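Local coordinates for protein pseudoalteromonas arctica PAMC 21717 (Pseudoalteromonas arctica, PDB 5YL7) that probably hydrolyses peptide bonds as a cold-active subtilisin-type serine protease from a psychrophilic bacterium and carries bound calcium ions, at residues A[38-43]-A[148-153]; A[102-107]-A[167-172]; A[107-112]-A[125-130]. One frame throughout, in Å; residues are numbered along the deposited sequence.

The three contacts lie around one parallel sheet of the subtilase fold, and all are buried. Their centres are about 8 Å (contacts 2 and 3), 10 Å (contacts 1 and 2) and 13 Å (contacts 1 and 3) apart. Strands 126-131, 36-41 and 167-170 stand side by side in that order. Contacts 2 and 3 set successive parts of helix 100-109 against one face, whereas contact 1 sets helix 140-150 against the other. Along the chain, the segments of contacts 1 and 2 alternate, and contact 3 starts on T107, the last residue of contact 2's first segment, and ends before its second. The sheet is thereby covered on both faces beside the probable catalytic residues.

Contact 1. Residues A[38-43]-A[148-153]; sequences AVLDTG and IWASGG
The methyl of A150 meets that of A38 at 3.6 Å from CB to CB, and this is the tight part of the contact. Both residues turn their CB across the interface, so helix 140-150 comes close to strand 36-41, with the two CA atoms 6.0 Å apart. L40 adds a looser touch, its CD1 lying 4.2 Å from A150 CB. A chi1 of -85° sets its CG anti to the carbonyl carbon, and with chi2 62° CD1 reaches back toward A38, beside the same methyl.

Beyond this small apolar patch the helix ends and packing gives way to solvent, with G152 exposed and I148 and G153 partly so. The ending is a Schellman motif: G152 leaves helical angles with a phi of 97°, its N is 2.9 Å from W149 O, and G153 N reaches I148 O at the same length. S151 OG also bonds I148 O, at 2.8 Å, and the two donors come from opposite faces of that carbonyl's plane.

V39 points to the other side of the sheet, where it touches V104. D41 follows on the strand and bonds H100, as in a Ser-His-Asp triad. No hydrogen bond joins the two segments: the helix-end polar groups pair within the last turn and with N192, N161 and P159, consistent with a helix-to-sheet distance set here by the fit of small side chains rather than by polar bonds.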
loop_
_atom_site.group_PDB
_atom_site.type_symbol
_atom_site.label_atom_id
_atom_site.label_comp_id
_atom_site.label_asym_id
_atom_site.label_seq_id
_atom_site.Cartn_x
_atom_site.Cartn_y
_atom_site.Cartn_z
ATOM N N ALA A 38 2.988 -2.888 7.900
ATOM C CA ALA A 38 1.661 -2.433 8.348
ATOM C C ALA A 38 0.957 -1.772 7.177
ATOM O O ALA A 38 1.518 -0.874 6.546
ATOM C CB ALA A 38 1.809 -1.544 9.560
ATOM N N VAL A 39 -0.261 -2.186 6.917
ATOM C CA VAL A 39 -1.094 -1.635 5.831
ATOM C C VAL A 39 -2.194 -0.839 6.482
ATOM O O VAL A 39 -3.074 -1.418 7.157
ATOM C CB VAL A 39 -1.625 -2.734 4.925
ATOM C CG1 VAL A 39 -2.665 -2.210 4.001
ATOM C CG2 VAL A 39 -0.498 -3.392 4.194
ATOM N N LEU A 40 -2.128 0.495 6.375
ATOM C CA LEU A 40 -3.083 1.413 7.010
ATOM C C LEU A 40 -4.134 1.727 6.000
ATOM O O LEU A 40 -3.831 2.422 5.018
ATOM C CB LEU A 40 -2.360 2.679 7.491
ATOM C CG LEU A 40 -1.699 2.598 8.860
ATOM C CD1 LEU A 40 -0.609 1.539 8.899
ATOM C CD2 LEU A 40 -1.082 3.950 9.216
ATOM N N ASP A 41 -5.342 1.190 6.140
ATOM C CA ASP A 41 -6.280 1.149 5.032
ATOM C C ASP A 41 -7.652 0.879 5.564
ATOM O O ASP A 41 -7.986 1.160 6.756
ATOM C CB ASP A 41 -5.742 0.155 3.962
ATOM C CG ASP A 41 -6.077 0.529 2.610
ATOM O OD1 ASP A 41 -7.272 0.559 2.253
ATOM O OD2 ASP A 41 -5.184 0.737 1.770
ATOM N N THR A 42 -8.507 0.269 4.715
ATOM C CA THR A 42 -9.899 0.008 5.064
ATOM C C THR A 42 -10.095 -1.249 5.922
ATOM O O THR A 42 -11.236 -1.558 6.265
ATOM C CB THR A 42 -10.797 -0.065 3.796
ATOM O OG1 THR A 42 -10.409 -1.276 3.062
ATOM C CG2 THR A 42 -10.639 1.113 2.904
ATOM N N GLY A 43 -9.010 -1.937 6.237
ATOM C CA GLY A 43 -9.075 -3.250 6.802
ATOM C C GLY A 43 -8.899 -4.334 5.816
ATOM O O GLY A 43 -8.498 -4.070 4.666
ATOM N N ILE A 148 1.482 5.693 14.503
ATOM C CA ILE A 148 2.240 5.510 15.783
ATOM C C ILE A 148 2.225 4.048 16.233
ATOM O O ILE A 148 3.281 3.439 16.464
ATOM C CB ILE A 148 1.639 6.437 16.859
ATOM C CG1 ILE A 148 1.873 7.895 16.495
ATOM C CG2 ILE A 148 2.258 6.092 18.250
ATOM C CD1 ILE A 148 0.978 8.824 17.251
ATOM N N TRP A 149 0.999 3.506 16.317
ATOM C CA TRP A 149 0.879 2.123 16.833
ATOM C C TRP A 149 1.591 1.114 15.938
ATOM O O TRP A 149 2.187 0.145 16.379
ATOM C CB TRP A 149 -0.625 1.803 17.022
ATOM C CG TRP A 149 -0.889 0.451 17.622
ATOM C CD1 TRP A 149 -0.894 0.135 18.986
ATOM C CD2 TRP A 149 -1.139 -0.778 16.939
ATOM N NE1 TRP A 149 -1.177 -1.188 19.108
ATOM C CE2 TRP A 149 -1.290 -1.800 17.906
ATOM C CE3 TRP A 149 -1.221 -1.135 15.599
ATOM C CZ2 TRP A 149 -1.585 -3.098 17.566
ATOM C CZ3 TRP A 149 -1.462 -2.459 15.304
ATOM C CH2 TRP A 149 -1.628 -3.421 16.283
ATOM N N ALA A 150 1.434 1.293 14.614
ATOM C CA ALA A 150 2.000 0.379 13.648
ATOM C C ALA A 150 3.491 0.265 13.830
ATOM O O ALA A 150 4.086 -0.802 13.626
ATOM C CB ALA A 150 1.762 0.849 12.258
ATOM N N SER A 151 4.137 1.388 14.218
ATOM C CA SER A 151 5.574 1.432 14.429
ATOM C C SER A 151 6.029 0.862 15.771
ATOM O O SER A 151 7.271 0.843 15.996
ATOM C CB SER A 151 6.075 2.840 14.262
ATOM O OG SER A 151 5.857 3.664 15.393
ATOM N N GLY A 152 5.096 0.550 16.649
ATOM C CA GLY A 152 5.443 0.084 18.000
ATOM C C GLY A 152 5.400 1.191 18.960
ATOM O O GLY A 152 5.882 1.017 20.147
ATOM N N GLY A 153 4.882 2.345 18.651
ATOM C CA GLY A 153 4.680 3.371 19.625
ATOM C C GLY A 153 3.413 3.192 20.389
ATOM O O GLY A 153 2.525 2.436 20.039
#

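Contact 2. Residues A[102-107]-A[167-172]; sequences THVAGT and VINMSL
S171 OG, hydrogen-bonded to the carbonyl oxygen of S281 outside the two segments, sits against both methyls of V104, 3.9 Å from each of CG1 and CG2. Its place follows from the first torsion of S171, which sets OG anti to the carbonyl carbon (chi1 -75°), and S171 CB backs it up at 4.0 Å from V104 CG2.

CG1 of V104 has a second neighbour as well. With CG1 anti to the backbone N (chi1 170°), the valine directs this methyl at the amide end of N169, 3.4 Å from the atom modelled as ND2. The orientation of that amide is probably reversed in the model, so what can be trusted is the contact of a methyl with a flat polar group and not the identity of the atom. One valine of helix 100-109 thus spans two residues of the segment 167-172, whose side chains both turn toward the helix while M170 between them turns away. With an alanine here both methyls go, and the gap opened between helix and strand is likely to let the N169 amide turn more freely and leave one side of the S171 hydroxyl without its apolar neighbour.

S171 also touches D41, which with H100 and S281 has the geometry of a charge relay. N169 continues the packing onto A284 and A288 of helix 280-297. No hydrogen bond crosses the contact: the valine is an apolar cover over a serine hydroxyl that finds its partner elsewhere, and since V104 touches D41 too, this apolar packing lies next to the probable triad.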
loop_
_atom_site.group_PDB
_atom_site.type_symbol
_atom_site.label_atom_id
_atom_site.label_comp_id
_atom_site.label_asym_id
_atom_site.label_seq_id
_atom_site.Cartn_x
_atom_site.Cartn_y
_atom_site.Cartn_z
ATOM N N THR A 102 -7.864 -4.972 1.253
ATOM C CA THR A 102 -7.616 -6.372 0.872
ATOM C C THR A 102 -6.792 -6.433 -0.400
ATOM O O THR A 102 -5.869 -7.206 -0.508
ATOM C CB THR A 102 -8.944 -7.048 0.651
ATOM O OG1 THR A 102 -9.700 -7.097 1.909
ATOM C CG2 THR A 102 -8.772 -8.513 0.172
ATOM N N HIS A 103 -7.068 -5.501 -1.324
ATOM C CA HIS A 103 -6.320 -5.393 -2.567
ATOM C C HIS A 103 -4.891 -4.993 -2.299
ATOM O O HIS A 103 -3.900 -5.615 -2.713
ATOM C CB HIS A 103 -7.076 -4.491 -3.522
ATOM C CG HIS A 103 -6.641 -4.543 -4.943
ATOM N ND1 HIS A 103 -5.505 -3.935 -5.393
ATOM C CD2 HIS A 103 -7.197 -5.198 -5.983
ATOM C CE1 HIS A 103 -5.378 -4.235 -6.693
ATOM N NE2 HIS A 103 -6.410 -4.973 -7.075
ATOM N N VAL A 104 -4.731 -3.916 -1.524
ATOM C CA VAL A 104 -3.395 -3.404 -1.161
ATOM C C VAL A 104 -2.618 -4.432 -0.385
ATOM O O VAL A 104 -1.421 -4.657 -0.690
ATOM C CB VAL A 104 -3.575 -2.070 -0.356
ATOM C CG1 VAL A 104 -2.269 -1.620 0.246
ATOM C CG2 VAL A 104 -4.114 -0.991 -1.248
ATOM N N ALA A 105 -3.216 -5.056 0.615
ATOM C CA ALA A 105 -2.470 -6.062 1.358
ATOM C C ALA A 105 -1.981 -7.222 0.475
ATOM O O ALA A 105 -0.910 -7.760 0.740
ATOM C CB ALA A 105 -3.273 -6.580 2.547
ATOM N N GLY A 106 -2.833 -7.625 -0.485
ATOM C CA GLY A 106 -2.396 -8.677 -1.401
ATOM C C GLY A 106 -1.230 -8.312 -2.286
ATOM O O GLY A 106 -0.375 -9.159 -2.573
ATOM N N THR A 107 -1.143 -7.015 -2.667
ATOM C CA THR A 107 0.027 -6.616 -3.413
ATOM C C THR A 107 1.259 -6.729 -2.555
ATOM O O THR A 107 2.330 -7.170 -3.004
ATOM C CB THR A 107 -0.118 -5.159 -3.980
ATOM O OG1 THR A 107 -1.287 -5.176 -4.829
ATOM C CG2 THR A 107 1.079 -4.703 -4.666
ATOM N N VAL A 167 7.892 -1.508 7.901
ATOM C CA VAL A 167 7.431 -0.692 6.741
ATOM C C VAL A 167 5.958 -0.335 7.041
ATOM O O VAL A 167 5.216 -1.223 7.467
ATOM C CB VAL A 167 7.515 -1.479 5.447
ATOM C CG1 VAL A 167 7.017 -0.660 4.263
ATOM C CG2 VAL A 167 8.871 -2.050 5.216
ATOM N N ILE A 168 5.579 0.902 6.777
ATOM C CA ILE A 168 4.153 1.322 6.749
ATOM C C ILE A 168 3.826 1.614 5.325
ATOM O O ILE A 168 4.559 2.342 4.612
ATOM C CB ILE A 168 3.931 2.534 7.623
ATOM C CG1 ILE A 168 3.886 2.101 9.129
ATOM C CG2 ILE A 168 2.723 3.325 7.260
ATOM C CD1 ILE A 168 4.047 3.252 10.070
ATOM N N ASN A 169 2.673 1.131 4.877
ATOM C CA ASN A 169 2.036 1.536 3.603
ATOM C C ASN A 169 0.797 2.328 3.861
ATOM O O ASN A 169 -0.109 1.874 4.582
ATOM C CB ASN A 169 1.719 0.280 2.755
ATOM C CG ASN A 169 1.223 0.646 1.395
ATOM O OD1 ASN A 169 2.008 0.806 0.462
ATOM N ND2 ASN A 169 -0.120 0.874 1.263
ATOM N N MET A 170 0.707 3.521 3.287
ATOM C CA MET A 170 -0.499 4.364 3.337
ATOM C C MET A 170 -0.905 4.659 1.935
ATOM O O MET A 170 -0.509 5.640 1.251
ATOM C CB MET A 170 -0.286 5.712 4.070
ATOM C CG MET A 170 -0.244 5.447 5.597
ATOM S SD MET A 170 -0.377 7.012 6.553
ATOM C CE MET A 170 1.059 6.994 6.339
ATOM N N SER A 171 -1.891 3.892 1.451
ATOM C CA SER A 171 -2.544 4.067 0.125
ATOM C C SER A 171 -3.771 4.906 0.348
ATOM O O SER A 171 -4.926 4.432 0.215
ATOM C CB SER A 171 -2.868 2.711 -0.433
ATOM O OG SER A 171 -1.721 2.071 -0.916
ATOM N N LEU A 172 -3.610 6.138 0.767
ATOM C CA LEU A 172 -4.696 7.040 1.207
ATOM C C LEU A 172 -4.245 8.446 1.147
ATOM O O LEU A 172 -3.011 8.713 1.062
ATOM C CB LEU A 172 -5.189 6.613 2.623
ATOM C CG LEU A 172 -4.134 6.738 3.740
ATOM C CD1 LEU A 172 -3.928 8.192 4.238
ATOM C CD2 LEU A 172 -4.456 5.906 4.966
#

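Contact 3. Residues A[107-112]-A[125-130]; sequences TVAAVT and AKVVPV. With CA (calcium ion), chain C.
V108 and V127 cross obliquely, one methyl from each making the touch: V108 CG1 lies 3.9 Å from V127 CG2. In V127 a chi1 of 166° sets CG1 anti to the backbone N and CG2 anti to the carbonyl carbon, and this brings the same CG2 up to A109 CB, also at 3.9 Å. One methyl of V127 therefore lies against two successive residues, V108 and A109. A109 CB faces the backbone as well, 4.1 Å from the carbonyl oxygen of A125, and these two residues have the nearest CA atoms, 6.3 Å apart.

Past A109 the chain runs on to a calcium site. The calcium ion is held by V111 O at 2.3 Å, with D5, D49, N114, E116 and V118 completing its shell. Alongside, T112 OG1 bonds A110 O at 2.9 Å from 44° out of the carbonyl plane, and it also pairs with the backbone N of G120.

The contact thus joins helix 100-109 to strand 126-131, the next strand in the chain. V108 reaches on to V37 and to P285 of helix 280-297, V127 adjoins V39 on the neighbouring strand 36-41, and on the other face V128 and V130 pack against W149 of helix 140-150.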
loop_
_atom_site.group_PDB
_atom_site.type_symbol
_atom_site.label_atom_id
_atom_site.label_comp_id
_atom_site.label_asym_id
_atom_site.label_seq_id
_atom_site.Cartn_x
_atom_site.Cartn_y
_atom_site.Cartn_z
ATOM N N THR A 107 -1.143 -7.015 -2.667
ATOM C CA THR A 107 0.027 -6.616 -3.413
ATOM C C THR A 107 1.259 -6.729 -2.555
ATOM O O THR A 107 2.330 -7.170 -3.004
ATOM C CB THR A 107 -0.118 -5.159 -3.980
ATOM O OG1 THR A 107 -1.287 -5.176 -4.829
ATOM C CG2 THR A 107 1.079 -4.703 -4.666
ATOM N N VAL A 108 1.147 -6.351 -1.283
ATOM C CA VAL A 108 2.317 -6.485 -0.396
ATOM C C VAL A 108 2.698 -7.947 -0.156
ATOM O O VAL A 108 3.900 -8.293 -0.286
ATOM C CB VAL A 108 2.080 -5.823 0.967
ATOM C CG1 VAL A 108 3.290 -6.061 1.891
ATOM C CG2 VAL A 108 1.779 -4.319 0.768
ATOM N N ALA A 109 1.745 -8.802 0.131
ATOM C CA ALA A 109 2.080 -10.123 0.677
ATOM C C ALA A 109 0.972 -11.178 0.446
ATOM O O ALA A 109 0.821 -12.072 1.281
ATOM C CB ALA A 109 2.473 -10.000 2.123
ATOM N N ALA A 110 0.344 -11.247 -0.720
ATOM C CA ALA A 110 -0.469 -12.409 -1.053
ATOM C C ALA A 110 0.417 -13.646 -0.923
ATOM O O ALA A 110 1.595 -13.677 -1.219
ATOM C CB ALA A 110 -1.040 -12.356 -2.436
ATOM N N VAL A 111 -0.282 -14.730 -0.520
ATOM C CA VAL A 111 0.373 -16.036 -0.377
ATOM C C VAL A 111 0.790 -16.541 -1.735
ATOM O O VAL A 111 -0.033 -16.571 -2.647
ATOM C CB VAL A 111 -0.545 -16.994 0.336
ATOM C CG1 VAL A 111 0.189 -18.389 0.410
ATOM C CG2 VAL A 111 -0.981 -16.560 1.730
ATOM N N THR A 112 2.043 -16.851 -1.900
ATOM C CA THR A 112 2.667 -17.107 -3.170
ATOM C C THR A 112 3.209 -18.576 -3.184
ATOM O O THR A 112 3.581 -19.118 -2.171
ATOM C CB THR A 112 3.736 -16.055 -3.401
ATOM O OG1 THR A 112 3.049 -14.772 -3.419
ATOM C CG2 THR A 112 4.469 -16.169 -4.685
ATOM N N ALA A 125 6.955 -11.892 3.753
ATOM C CA ALA A 125 6.699 -10.957 4.834
ATOM C C ALA A 125 5.373 -11.291 5.444
ATOM O O ALA A 125 4.593 -12.098 4.955
ATOM C CB ALA A 125 6.746 -9.530 4.318
ATOM N N LYS A 126 5.002 -10.557 6.491
ATOM C CA LYS A 126 3.698 -10.603 7.084
ATOM C C LYS A 126 3.103 -9.203 7.172
ATOM O O LYS A 126 3.897 -8.198 7.304
ATOM C CB LYS A 126 3.727 -11.168 8.493
ATOM C CG LYS A 126 4.252 -12.549 8.559
ATOM C CD LYS A 126 3.283 -13.542 8.003
ATOM C CE LYS A 126 3.470 -14.961 8.663
ATOM N NZ LYS A 126 4.704 -15.560 8.199
ATOM N N VAL A 127 1.794 -9.107 7.054
ATOM C CA VAL A 127 1.075 -7.829 7.079
ATOM C C VAL A 127 0.322 -7.675 8.385
ATOM O O VAL A 127 -0.430 -8.582 8.789
ATOM C CB VAL A 127 0.138 -7.701 5.926
ATOM C CG1 VAL A 127 -0.891 -6.558 6.078
ATOM C CG2 VAL A 127 0.898 -7.514 4.636
ATOM N N VAL A 128 0.513 -6.508 9.000
ATOM C CA VAL A 128 -0.341 -6.082 10.146
ATOM C C VAL A 128 -1.366 -5.152 9.577
ATOM O O VAL A 128 -1.040 -4.043 9.083
ATOM C CB VAL A 128 0.473 -5.394 11.237
ATOM C CG1 VAL A 128 -0.359 -4.738 12.289
ATOM C CG2 VAL A 128 1.429 -6.379 11.855
ATOM N N PRO A 129 -2.628 -5.492 9.584
ATOM C CA PRO A 129 -3.668 -4.639 9.114
ATOM C C PRO A 129 -4.055 -3.610 10.136
ATOM O O PRO A 129 -4.352 -3.961 11.269
ATOM C CB PRO A 129 -4.835 -5.592 8.842
ATOM C CG PRO A 129 -4.631 -6.686 9.863
ATOM C CD PRO A 129 -3.145 -6.811 10.043
ATOM N N VAL A 130 -3.960 -2.333 9.798
ATOM C CA VAL A 130 -4.335 -1.230 10.679
ATOM C C VAL A 130 -5.454 -0.532 10.029
ATOM O O VAL A 130 -5.294 0.153 9.002
ATOM C CB VAL A 130 -3.126 -0.332 10.992
ATOM C CG1 VAL A 130 -3.521 0.722 12.021
ATOM C CG2 VAL A 130 -1.969 -1.140 11.491
HETATM CA CA CA C . -1.350 -17.303 -4.390
#